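Local coordinates for protein glutamyl-tRNA(Gln) amidotransferase subunit B, mitochondrial (PDB 4N0H) that serves as the B subunit of a mitochondrial amidotransferase complex and carries the catalytic domain of the GatB/GatE family, at residues I85-R90 / Y285-E290; I117-E122 / I188-N193; K131-L136 / P176-I181. All coordinates share one frame; numbering follows the deposited sequence.

Contact 1. Residues I85-R90 / Y285-E290; sequences ISQFDR and YMPDPE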
loop_
_atom_site.group_PDB
_atom_site.type_symbol
_atom_site.label_atom_id
_atom_site.label_comp_id
_atom_site.label_asym_id
_atom_site.label_seq_id
_atom_site.Cartn_x
_atom_site.Cartn_y
_atom_site.Cartn_z
ATOM N N ILE B 85 -5.005 20.454 4.179
ATOM C CA ILE B 85 -4.498 19.126 3.877
ATOM C C ILE B 85 -5.327 18.531 2.748
ATOM O O ILE B 85 -6.551 18.458 2.846
ATOM C CB ILE B 85 -4.630 18.185 5.089
ATOM C CG1 ILE B 85 -3.773 18.673 6.259
ATOM C CG2 ILE B 85 -4.250 16.760 4.707
ATOM C CD1 ILE B 85 -2.292 18.479 6.050
ATOM N N SER B 86 -4.672 18.121 1.669
ATOM C CA SER B 86 -5.349 17.280 0.691
ATOM C C SER B 86 -4.615 15.950 0.531
ATOM O O SER B 86 -3.463 15.804 0.948
ATOM C CB SER B 86 -5.564 17.998 -0.652
ATOM O OG SER B 86 -4.342 18.279 -1.309
ATOM N N GLN B 87 -5.300 14.975 -0.050
ATOM C CA GLN B 87 -4.767 13.628 -0.149
ATOM C C GLN B 87 -5.325 12.955 -1.386
ATOM O O GLN B 87 -6.329 13.401 -1.951
ATOM C CB GLN B 87 -5.158 12.812 1.086
ATOM C CG GLN B 87 -6.655 12.787 1.336
ATOM C CD GLN B 87 -7.091 11.673 2.276
ATOM O OE1 GLN B 87 -6.449 11.413 3.296
ATOM N NE2 GLN B 87 -8.190 11.002 1.927
ATOM N N PHE B 88 -4.668 11.883 -1.810
ATOM C CA PHE B 88 -5.147 11.090 -2.926
ATOM C C PHE B 88 -5.773 9.798 -2.424
ATOM O O PHE B 88 -5.262 9.177 -1.495
ATOM C CB PHE B 88 -4.004 10.786 -3.895
ATOM C CG PHE B 88 -3.524 11.985 -4.649
ATOM C CD1 PHE B 88 -2.489 12.760 -4.158
ATOM C CD2 PHE B 88 -4.128 12.355 -5.837
ATOM C CE1 PHE B 88 -2.053 13.873 -4.850
ATOM C CE2 PHE B 88 -3.695 13.470 -6.532
ATOM C CZ PHE B 88 -2.658 14.227 -6.039
ATOM N N ASP B 89 -6.873 9.394 -3.050
ATOM C CA ASP B 89 -7.557 8.158 -2.686
ATOM C C ASP B 89 -7.618 7.222 -3.884
ATOM O O ASP B 89 -7.509 7.661 -5.025
ATOM C CB ASP B 89 -8.974 8.453 -2.191
ATOM C CG ASP B 89 -9.023 9.639 -1.242
ATOM O OD1 ASP B 89 -9.588 10.687 -1.631
ATOM O OD2 ASP B 89 -8.489 9.525 -0.113
ATOM N N ARG B 90 -7.793 5.934 -3.616
ATOM C CA ARG B 90 -7.903 4.934 -4.670
ATOM C C ARG B 90 -9.364 4.651 -5.006
ATOM O O ARG B 90 -10.153 4.285 -4.134
ATOM C CB ARG B 90 -7.215 3.637 -4.243
ATOM C CG ARG B 90 -5.744 3.814 -3.924
ATOM C CD ARG B 90 -5.101 2.506 -3.501
ATOM N NE ARG B 90 -3.665 2.660 -3.301
ATOM C CZ ARG B 90 -2.868 1.689 -2.862
ATOM N NH1 ARG B 90 -3.372 0.497 -2.582
ATOM N NH2 ARG B 90 -1.568 1.910 -2.707
ATOM N N TYR B 285 -13.507 3.595 -2.148
ATOM C CA TYR B 285 -12.544 4.681 -1.981
ATOM C C TYR B 285 -11.710 4.484 -0.720
ATOM O O TYR B 285 -12.246 4.362 0.379
ATOM C CB TYR B 285 -13.252 6.033 -1.908
ATOM C CG TYR B 285 -13.922 6.470 -3.194
ATOM C CD1 TYR B 285 -15.303 6.412 -3.334
ATOM C CD2 TYR B 285 -13.175 6.956 -4.263
ATOM C CE1 TYR B 285 -15.925 6.821 -4.497
ATOM C CE2 TYR B 285 -13.789 7.367 -5.433
ATOM C CZ TYR B 285 -15.166 7.296 -5.543
ATOM O OH TYR B 285 -15.788 7.698 -6.702
ATOM N N MET B 286 -10.397 4.444 -0.897
ATOM C CA MET B 286 -9.462 4.260 0.204
ATOM C C MET B 286 -8.357 5.286 0.063
ATOM O O MET B 286 -7.744 5.385 -0.996
ATOM C CB MET B 286 -8.856 2.852 0.153
ATOM C CG MET B 286 -7.954 2.514 1.335
ATOM S SD MET B 286 -7.151 0.895 1.184
ATOM C CE MET B 286 -6.008 1.202 -0.157
ATOM N N PRO B 287 -8.103 6.062 1.126
ATOM C CA PRO B 287 -6.957 6.976 1.081
ATOM C C PRO B 287 -5.695 6.189 0.754
ATOM O O PRO B 287 -5.504 5.105 1.311
ATOM C CB PRO B 287 -6.891 7.511 2.509
ATOM C CG PRO B 287 -8.299 7.432 2.997
ATOM C CD PRO B 287 -8.848 6.170 2.390
ATOM N N ASP B 288 -4.868 6.697 -0.155
ATOM C CA ASP B 288 -3.658 5.978 -0.522
ATOM C C ASP B 288 -2.741 5.838 0.692
ATOM O O ASP B 288 -2.472 6.814 1.387
ATOM C CB ASP B 288 -2.928 6.656 -1.676
ATOM C CG ASP B 288 -1.845 5.780 -2.264
ATOM O OD1 ASP B 288 -0.698 5.832 -1.768
ATOM O OD2 ASP B 288 -2.142 5.033 -3.218
ATOM N N PRO B 289 -2.285 4.609 0.966
ATOM C CA PRO B 289 -1.474 4.357 2.162
ATOM C C PRO B 289 -0.004 4.732 1.995
ATOM O O PRO B 289 0.729 4.708 2.982
ATOM C CB PRO B 289 -1.628 2.849 2.379
ATOM C CG PRO B 289 -1.928 2.298 1.027
ATOM C CD PRO B 289 -2.692 3.363 0.286
ATOM N N GLU B 290 0.413 5.086 0.781
ATOM C CA GLU B 290 1.815 5.414 0.515
ATOM C C GLU B 290 2.092 6.907 0.343
ATOM O O GLU B 290 3.096 7.421 0.835
ATOM C CB GLU B 290 2.306 4.677 -0.730
ATOM C CG GLU B 290 2.326 3.174 -0.598
ATOM C CD GLU B 290 3.172 2.520 -1.673
ATOM O OE1 GLU B 290 2.921 2.780 -2.871
ATOM O OE2 GLU B 290 4.100 1.762 -1.318
HETATM O O HOH W 1 0.352 3.916 -3.457
#
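A short antiparallel pairing of two beta bridges at the end of the large mixed sheet joins Asp89 and Arg90 to Met286 and Pro287. Arg90 and Met286 form its hydrogen-bonded pair: Arg90 N gives to Met286 O at 2.7 Å, and Met286 N returns a longer bond to Arg90 O. Asp89 and Pro287 form the non-hydrogen-bonded pair, their CA atoms 4.0 Å apart. One residue further, Asp288 N reaches Phe88 O at 2.8 Å with an N-H...O angle of 173°, extending the backbone match beyond the bridges.

The side chain of Arg90, extended from CG to NE, runs beside Met286 in the same direction, and Met286 CE lies 3.7 Å from Arg90 CD. The Arg90 guanidinium makes a salt bridge through NE, 2.8 Å from Asp288 OD2. That oxygen lies near the guanidinium plane but is itself met from above the carboxylate plane; the two flat groups are turned 64° apart. Asp288 OD1 accepts from Glu290 N, closing an Asx turn, and also from Leu291 N. Polar side chains of another protein chain in the assembly bind Arg90 NH1 and NH2, placing the pairing at a subunit interface. Pro289 CD lies over one guanidinium face, toward its rim, 3.5 Å from Arg90 NH2, while at the edge water 1 accepts from the same nitrogen at 2.9 Å.

Contact 2. Residues I117-E122 / I188-N193; sequences INLSKE and IKKYQN
Lys190 reaches from helix 181-197 to Ile117, Asn118 and Leu119 at the end of strand 102-120, bringing an ammonium group to a strand carbonyl. The axes of the short strand and helix segments come within 9.9 Å at an angle of 127°, and the Lys190 side chain spans the gap between backbones. CB of Lys190 points toward the strand, and CG stands anti to the backbone N (chi1 -175°), carrying the chain outward from the helix. CB and CG cross the space between the two elements, and contact begins at CD, which lies 3.8 Å from Ile117 CG2. A bend at chi3 then turns the chain along the strand. CE passes 3.9 Å from Leu119 CD2, and NZ ends 2.8 Å from Asn118 O. The C=O...N angle of 162° shows the ammonium meeting this carbonyl nearly head-on. The aliphatic part of the lysine thus slides past Ile117 and Leu119 in the opposite direction to theirs, with its polar end on the carbonyl of the residue between them.

Beside it on the helix, Tyr191 adds an apolar contact. Ile117 crosses the tyrosine side chain at about a right angle, with Ile117 CD1 4.1 Å from Tyr191 CD1. Leu78 and Leu74 of helix 65-78 touch Ile117 and Tyr191, respectively, extending this apolar group.

Lys190 NZ has a second partner, the salt-bridged Asp124, whose OD2 also accepts from Ser120 N. The lysine therefore combines methylene packing with a charged end held by both a carbonyl and a carboxylate, an arrangement that would probably stabilise its protonated form.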
loop_
_atom_site.group_PDB
_atom_site.type_symbol
_atom_site.label_atom_id
_atom_site.label_comp_id
_atom_site.label_asym_id
_atom_site.label_seq_id
_atom_site.Cartn_x
_atom_site.Cartn_y
_atom_site.Cartn_z
ATOM N N ILE B 117 -16.604 32.018 -11.008
ATOM C CA ILE B 117 -16.293 32.717 -12.249
ATOM C C ILE B 117 -17.401 33.719 -12.566
ATOM O O ILE B 117 -18.583 33.374 -12.581
ATOM C CB ILE B 117 -16.080 31.742 -13.430
ATOM C CG1 ILE B 117 -14.750 31.005 -13.271
ATOM C CG2 ILE B 117 -16.098 32.486 -14.753
ATOM C CD1 ILE B 117 -14.338 30.206 -14.488
ATOM N N ASN B 118 -17.010 34.968 -12.797
ATOM C CA ASN B 118 -17.968 36.029 -13.084
ATOM C C ASN B 118 -18.290 36.153 -14.567
ATOM O O ASN B 118 -17.390 36.188 -15.408
ATOM C CB ASN B 118 -17.455 37.365 -12.545
ATOM C CG ASN B 118 -17.455 37.414 -11.034
ATOM O OD1 ASN B 118 -18.435 37.032 -10.392
ATOM N ND2 ASN B 118 -16.348 37.868 -10.453
ATOM N N LEU B 119 -19.581 36.212 -14.874
ATOM C CA LEU B 119 -20.041 36.420 -16.241
ATOM C C LEU B 119 -20.827 37.724 -16.309
ATOM O O LEU B 119 -21.584 38.045 -15.395
ATOM C CB LEU B 119 -20.922 35.254 -16.699
ATOM C CG LEU B 119 -20.323 33.848 -16.589
ATOM C CD1 LEU B 119 -21.356 32.795 -16.958
ATOM C CD2 LEU B 119 -19.086 33.717 -17.463
ATOM N N SER B 120 -20.644 38.473 -17.392
ATOM C CA SER B 120 -21.361 39.730 -17.581
ATOM C C SER B 120 -21.936 39.818 -18.988
ATOM O O SER B 120 -21.379 39.248 -19.927
ATOM C CB SER B 120 -20.432 40.919 -17.325
ATOM O OG SER B 120 -19.375 40.953 -18.270
ATOM N N LYS B 121 -23.053 40.529 -19.129
ATOM C CA LYS B 121 -23.651 40.766 -20.439
ATOM C C LYS B 121 -22.665 41.500 -21.334
ATOM O O LYS B 121 -22.519 41.187 -22.519
ATOM C CB LYS B 121 -24.936 41.589 -20.306
ATOM C CG LYS B 121 -25.413 42.209 -21.617
ATOM C CD LYS B 121 -26.918 42.065 -21.812
ATOM C CE LYS B 121 -27.704 42.708 -20.682
ATOM N NZ LYS B 121 -29.172 42.503 -20.844
ATOM N N GLU B 122 -21.984 42.472 -20.739
ATOM C CA GLU B 122 -21.038 43.328 -21.441
ATOM C C GLU B 122 -19.926 42.554 -22.150
ATOM O O GLU B 122 -19.527 42.905 -23.261
ATOM C CB GLU B 122 -20.432 44.329 -20.454
ATOM C CG GLU B 122 -19.315 45.183 -21.018
ATOM C CD GLU B 122 -18.662 46.044 -19.958
ATOM O OE1 GLU B 122 -17.513 46.488 -20.172
ATOM O OE2 GLU B 122 -19.298 46.276 -18.906
ATOM N N ILE B 188 -17.891 27.840 -20.367
ATOM C CA ILE B 188 -16.946 26.942 -21.019
ATOM C C ILE B 188 -15.931 27.740 -21.827
ATOM O O ILE B 188 -14.736 27.454 -21.802
ATOM C CB ILE B 188 -17.677 25.949 -21.940
ATOM C CG1 ILE B 188 -18.575 25.027 -21.111
ATOM C CG2 ILE B 188 -16.685 25.138 -22.756
ATOM C CD1 ILE B 188 -19.406 24.080 -21.943
ATOM N N LYS B 189 -16.419 28.763 -22.521
ATOM C CA LYS B 189 -15.571 29.637 -23.323
ATOM C C LYS B 189 -14.540 30.364 -22.464
ATOM O O LYS B 189 -13.358 30.400 -22.802
ATOM C CB LYS B 189 -16.431 30.657 -24.072
ATOM C CG LYS B 189 -15.696 31.426 -25.154
ATOM C CD LYS B 189 -16.483 32.665 -25.564
ATOM C CE LYS B 189 -16.143 33.102 -26.979
ATOM N NZ LYS B 189 -16.684 32.148 -27.990
ATOM N N LYS B 190 -14.989 30.941 -21.352
ATOM C CA LYS B 190 -14.089 31.682 -20.472
ATOM C C LYS B 190 -13.143 30.748 -19.717
ATOM O O LYS B 190 -11.977 31.078 -19.497
ATOM C CB LYS B 190 -14.867 32.557 -19.483
ATOM C CG LYS B 190 -13.967 33.441 -18.629
ATOM C CD LYS B 190 -14.757 34.379 -17.726
ATOM C CE LYS B 190 -15.643 35.307 -18.533
ATOM N NZ LYS B 190 -16.014 36.540 -17.779
ATOM N N TYR B 191 -13.646 29.586 -19.316
ATOM C CA TYR B 191 -12.803 28.620 -18.621
ATOM C C TYR B 191 -11.671 28.138 -19.526
ATOM O O TYR B 191 -10.533 27.989 -19.078
ATOM C CB TYR B 191 -13.619 27.436 -18.104
ATOM C CG TYR B 191 -12.818 26.513 -17.214
ATOM C CD1 TYR B 191 -12.245 26.985 -16.038
ATOM C CD2 TYR B 191 -12.630 25.177 -17.547
ATOM C CE1 TYR B 191 -11.509 26.156 -15.218
ATOM C CE2 TYR B 191 -11.894 24.335 -16.728
ATOM C CZ TYR B 191 -11.334 24.834 -15.565
ATOM O OH TYR B 191 -10.601 24.016 -14.741
ATOM N N GLN B 192 -11.992 27.906 -20.798
ATOM C CA GLN B 192 -10.993 27.543 -21.800
ATOM C C GLN B 192 -9.913 28.613 -21.897
ATOM O O GLN B 192 -8.721 28.308 -21.845
ATOM C CB GLN B 192 -11.639 27.361 -23.175
ATOM C CG GLN B 192 -12.278 26.012 -23.408
ATOM C CD GLN B 192 -12.762 25.850 -24.836
ATOM O OE1 GLN B 192 -13.735 26.482 -25.247
ATOM N NE2 GLN B 192 -12.074 25.012 -25.604
ATOM N N ASN B 193 -10.337 29.863 -22.050
ATOM C CA ASN B 193 -9.403 30.981 -22.099
ATOM C C ASN B 193 -8.525 31.089 -20.855
ATOM O O ASN B 193 -7.324 31.338 -20.955
ATOM C CB ASN B 193 -10.152 32.293 -22.318
ATOM C CG ASN B 193 -10.208 32.681 -23.771
ATOM O OD1 ASN B 193 -11.020 32.157 -24.536
ATOM N ND2 ASN B 193 -9.335 33.600 -24.168
#

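Contact 3. Residues K131-L136 / P176-I181; sequences KEIGIL and PDFSDI
Asp177 and Phe178 form a classic beta bulge opposite Cys16 of strand 14-23 and also lie against strand 130-142, just before helix 181-197. Asp177 meets strand 130-142 with both its side chain and its backbone. Its carboxylate OD2 accepts from Gly134 N at 3.0 Å, with an N-H...O angle of 165°. The donor uses the anti side of OD2 and lies 35° out of the carboxylate plane, giving a straight but tilted bond. CG stands beside the backbone N of Asp177, anti to the carbonyl carbon, which directs the carboxylate to the strand.

The main-chain oxygen of Asp177 is bound from the other end of the segment. Lys131 bends at chi2 and brings NZ to 3.0 Å from Asp177 O, in the carbonyl plane. The ammonium thus grips the peptide oxygen, while the charged carboxylate is 5.6 Å away, measured from Lys131 NZ to Asp177 OD2. With Gly134 N, this makes a two-point hold on a single loop residue.

Between Lys131 and Gly134 in sequence, Ile133 crosses Phe178 at about a right angle. Its CD1 lies over one face of the ring, 3.9 Å from the centroid and 19° off the normal, which defines a CH-pi contact displaced toward the rim. The other branch reaches the far end of the ring, where Ile133 CG2 is 3.6 Å from Phe178 CZ.

Phe178 also meets Phe187 of helix 181-197 edge-to-face, and Ile133 touches the same phenylalanine. The pair therefore sits where strand 130-142, between its neighbours 102-120 and 168-174, meets the beginning of the helix.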
loop_
_atom_site.group_PDB
_atom_site.type_symbol
_atom_site.label_atom_id
_atom_site.label_comp_id
_atom_site.label_asym_id
_atom_site.label_seq_id
_atom_site.Cartn_x
_atom_site.Cartn_y
_atom_site.Cartn_z
ATOM N N LYS B 131 -23.541 37.710 -13.626
ATOM C CA LYS B 131 -23.906 36.384 -13.146
ATOM C C LYS B 131 -22.660 35.617 -12.715
ATOM O O LYS B 131 -21.759 35.384 -13.521
ATOM C CB LYS B 131 -24.639 35.614 -14.246
ATOM C CG LYS B 131 -24.842 34.135 -13.967
ATOM C CD LYS B 131 -25.868 33.898 -12.872
ATOM C CE LYS B 131 -26.271 32.432 -12.827
ATOM N NZ LYS B 131 -27.208 32.127 -11.711
ATOM N N GLU B 132 -22.605 35.231 -11.444
ATOM C CA GLU B 132 -21.463 34.470 -10.956
ATOM C C GLU B 132 -21.774 32.977 -10.877
ATOM O O GLU B 132 -22.859 32.572 -10.451
ATOM C CB GLU B 132 -20.958 35.007 -9.610
ATOM C CG GLU B 132 -21.701 34.493 -8.387
ATOM C CD GLU B 132 -20.934 34.732 -7.099
ATOM O OE1 GLU B 132 -20.742 33.763 -6.332
ATOM O OE2 GLU B 132 -20.526 35.889 -6.855
ATOM N N ILE B 133 -20.819 32.169 -11.324
ATOM C CA ILE B 133 -20.937 30.719 -11.252
ATOM C C ILE B 133 -20.000 30.202 -10.168
ATOM O O ILE B 133 -18.782 30.238 -10.331
ATOM C CB ILE B 133 -20.552 30.054 -12.589
ATOM C CG1 ILE B 133 -21.362 30.652 -13.745
ATOM C CG2 ILE B 133 -20.752 28.551 -12.510
ATOM C CD1 ILE B 133 -22.840 30.347 -13.680
ATOM N N GLY B 134 -20.566 29.728 -9.064
ATOM C CA GLY B 134 -19.771 29.226 -7.958
ATOM C C GLY B 134 -19.087 27.904 -8.256
ATOM O O GLY B 134 -19.623 27.059 -8.976
ATOM N N ILE B 135 -17.894 27.725 -7.699
ATOM C CA ILE B 135 -17.158 26.473 -7.837
ATOM C C ILE B 135 -17.290 25.651 -6.558
ATOM O O ILE B 135 -17.078 26.164 -5.460
ATOM C CB ILE B 135 -15.663 26.727 -8.113
ATOM C CG1 ILE B 135 -15.489 27.690 -9.293
ATOM C CG2 ILE B 135 -14.929 25.415 -8.365
ATOM C CD1 ILE B 135 -16.079 27.187 -10.595
ATOM N N LEU B 136 -17.655 24.382 -6.699
ATOM C CA LEU B 136 -17.763 23.493 -5.550
ATOM C C LEU B 136 -16.363 23.121 -5.079
ATOM O O LEU B 136 -15.982 23.391 -3.938
ATOM C CB LEU B 136 -18.531 22.222 -5.930
ATOM C CG LEU B 136 -19.312 21.421 -4.877
ATOM C CD1 LEU B 136 -19.734 20.080 -5.460
ATOM C CD2 LEU B 136 -18.543 21.212 -3.584
ATOM N N PRO B 176 -24.609 24.032 -8.911
ATOM C CA PRO B 176 -25.673 24.038 -9.924
ATOM C C PRO B 176 -26.214 25.442 -10.205
ATOM O O PRO B 176 -27.419 25.662 -10.091
ATOM C CB PRO B 176 -26.773 23.178 -9.286
ATOM C CG PRO B 176 -26.098 22.414 -8.192
ATOM C CD PRO B 176 -25.015 23.309 -7.693
ATOM N N ASP B 177 -25.338 26.368 -10.585
ATOM C CA ASP B 177 -25.716 27.771 -10.728
ATOM C C ASP B 177 -26.202 28.153 -12.124
ATOM O O ASP B 177 -26.642 29.280 -12.341
ATOM C CB ASP B 177 -24.556 28.681 -10.316
ATOM C CG ASP B 177 -24.411 28.796 -8.812
ATOM O OD1 ASP B 177 -25.190 28.141 -8.087
ATOM O OD2 ASP B 177 -23.513 29.536 -8.354
ATOM N N PHE B 178 -26.126 27.224 -13.070
ATOM C CA PHE B 178 -26.540 27.512 -14.439
ATOM C C PHE B 178 -28.052 27.435 -14.611
ATOM O O PHE B 178 -28.668 26.411 -14.319
ATOM C CB PHE B 178 -25.852 26.571 -15.427
ATOM C CG PHE B 178 -24.366 26.754 -15.500
ATOM C CD1 PHE B 178 -23.816 27.710 -16.334
ATOM C CD2 PHE B 178 -23.520 25.972 -14.732
ATOM C CE1 PHE B 178 -22.449 27.885 -16.403
ATOM C CE2 PHE B 178 -22.151 26.139 -14.797
ATOM C CZ PHE B 178 -21.614 27.096 -15.636
ATOM N N SER B 179 -28.641 28.526 -15.088
ATOM C CA SER B 179 -30.072 28.572 -15.363
ATOM C C SER B 179 -30.335 28.631 -16.866
ATOM O O SER B 179 -31.215 27.941 -17.379
ATOM C CB SER B 179 -30.721 29.765 -14.655
ATOM O OG SER B 179 -30.017 30.967 -14.919
ATOM N N ASP B 180 -29.562 29.455 -17.568
ATOM C CA ASP B 180 -29.687 29.578 -19.014
ATOM C C ASP B 180 -28.615 28.762 -19.719
ATOM O O ASP B 180 -27.581 28.436 -19.135
ATOM C CB ASP B 180 -29.598 31.044 -19.444
ATOM N N ILE B 181 -28.869 28.434 -20.980
ATOM C CA ILE B 181 -27.934 27.651 -21.775
ATOM C C ILE B 181 -26.844 28.567 -22.334
ATOM O O ILE B 181 -25.741 28.120 -22.661
ATOM C CB ILE B 181 -28.656 26.894 -22.916
ATOM C CG1 ILE B 181 -29.892 26.157 -22.382
ATOM C CG2 ILE B 181 -27.716 25.912 -23.595
ATOM C CD1 ILE B 181 -31.206 26.938 -22.503
#

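Contact 1 joins chain regions 195 residues apart, and the segments of the other two fall between them in the order 117-122, 131-136, 176-181 and 188-193. Contacts 2 and 3 have centres 11 Å apart and touch directly: strands 102-120 and 130-142 are antiparallel neighbours, with Leu119 O 2.7 Å from Lys131 N. Helix 181-197 carries one side of contact 2 and follows the loop of contact 3. Contact 1 lies about 33 Å from contact 2 and 30 Å from contact 3, between centres. All three reach the same mixed sheet, which therefore connects a subunit-facing end to the remote strand-helix packing within the catalytic domain.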